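Local atomic coordinates of mitogen (Streptococcus dysgalactiae, PDB entry 2J4X), a protein that is a secreted bacterial superantigen that carries a zinc site and probably acts as a toxin by stimulating T cells. Residues K16-K21 with D73-I78. Residues are numbered along the deposited sequence; the frame is centred on the assembly and turned at random.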
loop_
_atom_site.group_PDB
_atom_site.type_symbol
_atom_site.label_atom_id
_atom_site.label_comp_id
_atom_site.label_asym_id
_atom_site.label_seq_id
_atom_site.Cartn_x
_atom_site.Cartn_y
_atom_site.Cartn_z
ATOM N N LYS A 16 -9.729 6.368 0.114
ATOM C CA LYS A 16 -10.217 5.826 1.371
ATOM C C LYS A 16 -9.152 5.809 2.482
ATOM O O LYS A 16 -7.953 5.921 2.220
ATOM C CB LYS A 16 -10.764 4.429 1.122
ATOM C CG LYS A 16 -12.033 4.447 0.299
ATOM C CD LYS A 16 -12.456 3.047 -0.125
ATOM C CE LYS A 16 -13.892 3.046 -0.619
ATOM N NZ LYS A 16 -14.189 4.357 -1.251
ATOM N N ASP A 17 -9.592 5.686 3.732
ATOM C CA ASP A 17 -8.663 5.678 4.859
ATOM C C ASP A 17 -8.012 4.326 4.994
ATOM O O ASP A 17 -8.393 3.370 4.319
ATOM C CB ASP A 17 -9.382 6.028 6.159
ATOM C CG ASP A 17 -10.189 7.321 6.051
ATOM O OD1 ASP A 17 -9.751 8.249 5.335
ATOM O OD2 ASP A 17 -11.261 7.414 6.690
ATOM N N VAL A 18 -7.021 4.245 5.865
ATOM C CA VAL A 18 -6.326 2.994 6.069
ATOM C C VAL A 18 -6.398 2.615 7.537
ATOM O O VAL A 18 -6.783 3.438 8.378
ATOM C CB VAL A 18 -4.832 3.110 5.648
ATOM C CG1 VAL A 18 -4.732 3.641 4.207
ATOM C CG2 VAL A 18 -4.077 4.005 6.622
ATOM N N ILE A 19 -6.085 1.355 7.828
ATOM C CA ILE A 19 -6.014 0.867 9.197
ATOM C C ILE A 19 -4.509 0.801 9.397
ATOM O O ILE A 19 -3.801 0.306 8.535
ATOM C CB ILE A 19 -6.580 -0.553 9.361
ATOM C CG1 ILE A 19 -8.110 -0.558 9.185
ATOM C CG2 ILE A 19 -6.188 -1.084 10.707
ATOM C CD1 ILE A 19 -8.898 0.208 10.258
ATOM N N ASN A 20 -4.013 1.334 10.502
ATOM C CA ASN A 20 -2.582 1.330 10.780
ATOM C C ASN A 20 -2.468 1.060 12.287
ATOM O O ASN A 20 -2.356 1.980 13.104
ATOM C CB ASN A 20 -1.979 2.691 10.366
ATOM C CG ASN A 20 -0.492 2.816 10.667
ATOM O OD1 ASN A 20 0.251 1.844 10.602
ATOM N ND2 ASN A 20 -0.051 4.032 10.976
ATOM N N LYS A 21 -2.519 -0.216 12.654
ATOM C CA LYS A 21 -2.467 -0.581 14.061
ATOM C C LYS A 21 -1.414 -1.627 14.357
ATOM O O LYS A 21 -0.982 -2.349 13.474
ATOM C CB LYS A 21 -3.857 -1.067 14.493
ATOM C CG LYS A 21 -4.980 -0.180 13.967
ATOM C CD LYS A 21 -6.312 -0.529 14.547
ATOM C CE LYS A 21 -6.470 0.093 15.904
ATOM N NZ LYS A 21 -6.543 1.577 15.809
ATOM N N ASP A 73 0.438 -6.839 13.174
ATOM C CA ASP A 73 0.462 -5.387 12.923
ATOM C C ASP A 73 -0.259 -5.235 11.587
ATOM O O ASP A 73 -0.047 -6.014 10.652
ATOM C CB ASP A 73 1.884 -4.842 12.786
ATOM C CG ASP A 73 2.620 -4.766 14.111
ATOM O OD1 ASP A 73 1.990 -5.046 15.157
ATOM O OD2 ASP A 73 3.826 -4.421 14.104
ATOM N N ILE A 74 -1.109 -4.229 11.497
ATOM C CA ILE A 74 -1.887 -4.031 10.289
ATOM C C ILE A 74 -1.729 -2.672 9.645
ATOM O O ILE A 74 -1.778 -1.664 10.318
ATOM C CB ILE A 74 -3.394 -4.197 10.589
ATOM C CG1 ILE A 74 -3.632 -5.492 11.360
ATOM C CG2 ILE A 74 -4.209 -4.177 9.292
ATOM C CD1 ILE A 74 -5.067 -5.679 11.744
ATOM N N TYR A 75 -1.507 -2.664 8.340
ATOM C CA TYR A 75 -1.447 -1.441 7.566
ATOM C C TYR A 75 -2.161 -1.840 6.285
ATOM O O TYR A 75 -1.586 -2.487 5.422
ATOM C CB TYR A 75 -0.026 -1.005 7.238
ATOM C CG TYR A 75 -0.040 0.405 6.695
ATOM C CD1 TYR A 75 0.338 1.475 7.483
ATOM C CD2 TYR A 75 -0.570 0.681 5.431
ATOM C CE1 TYR A 75 0.178 2.794 7.037
ATOM C CE2 TYR A 75 -0.731 1.988 4.974
ATOM C CZ TYR A 75 -0.361 3.039 5.787
ATOM O OH TYR A 75 -0.556 4.334 5.370
ATOM N N ALA A 76 -3.434 -1.484 6.175
ATOM C CA ALA A 76 -4.194 -1.839 4.997
ATOM C C ALA A 76 -5.220 -0.788 4.647
ATOM O O ALA A 76 -5.763 -0.124 5.518
ATOM C CB ALA A 76 -4.877 -3.163 5.215
ATOM N N LEU A 77 -5.483 -0.640 3.356
ATOM C CA LEU A 77 -6.472 0.306 2.865
ATOM C C LEU A 77 -7.845 -0.315 3.150
ATOM O O LEU A 77 -8.026 -1.518 2.976
ATOM C CB LEU A 77 -6.279 0.514 1.352
ATOM C CG LEU A 77 -7.139 1.470 0.519
ATOM C CD1 LEU A 77 -6.883 2.933 0.852
ATOM C CD2 LEU A 77 -6.800 1.228 -0.913
ATOM N N ILE A 78 -8.805 0.489 3.603
ATOM C CA ILE A 78 -10.158 -0.013 3.877
ATOM C C ILE A 78 -10.943 -0.087 2.554
ATOM O O ILE A 78 -10.950 0.871 1.792
ATOM C CB ILE A 78 -10.890 0.921 4.899
ATOM C CG1 ILE A 78 -10.153 0.883 6.249
ATOM C CG2 ILE A 78 -12.346 0.505 5.050
ATOM C CD1 ILE A 78 -10.733 1.772 7.305
HETATM O O HOH W 1 1.011 -0.767 11.346
#
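With chi1 at -168°, the Tyr75 ring swings away from its own backbone N and leans over strand 18-21, between Val18 and Asn20. Asn20 has a similar chi1 (178°), which sets its amide against the ring. Its OD1 meets the ring edge, 3.1 Å from Tyr75 CD1, with amide and ring planes 57° apart. A water sits 2.8 Å from Asn20 OD1 and 3.1 Å from Ile74 O and can link the amide to the backbone of strand 73-78. Val18 splits its branches: CG2 touches Tyr75 CZ at 3.9 Å, while CG1 reaches Leu77 CD1. Helix 137-150 packs on this side through Lys146, Arg143 and Glu139. The strands run antiparallel in the N-terminal OB-fold domain of the superantigen family, where 71-84 also pairs with 87-98. Two hydrogen-bonded pairs, Ile19 with Ala76 and Lys21 with Ile74, supply four backbone bonds. A fifth runs from Ile78 N to Asp17 O. On the other face, Ile19 CG2 lies beside Ile74 CG2 at 3.9 Å. Ile19 CD1 meets Ile78 CD1 at 3.8 Å, the two side chains crossing at about a right angle. Ile19 also touches Ile54 of strand 53-57 and Asn90 of strand 87-98, on the inner side of the OB barrel.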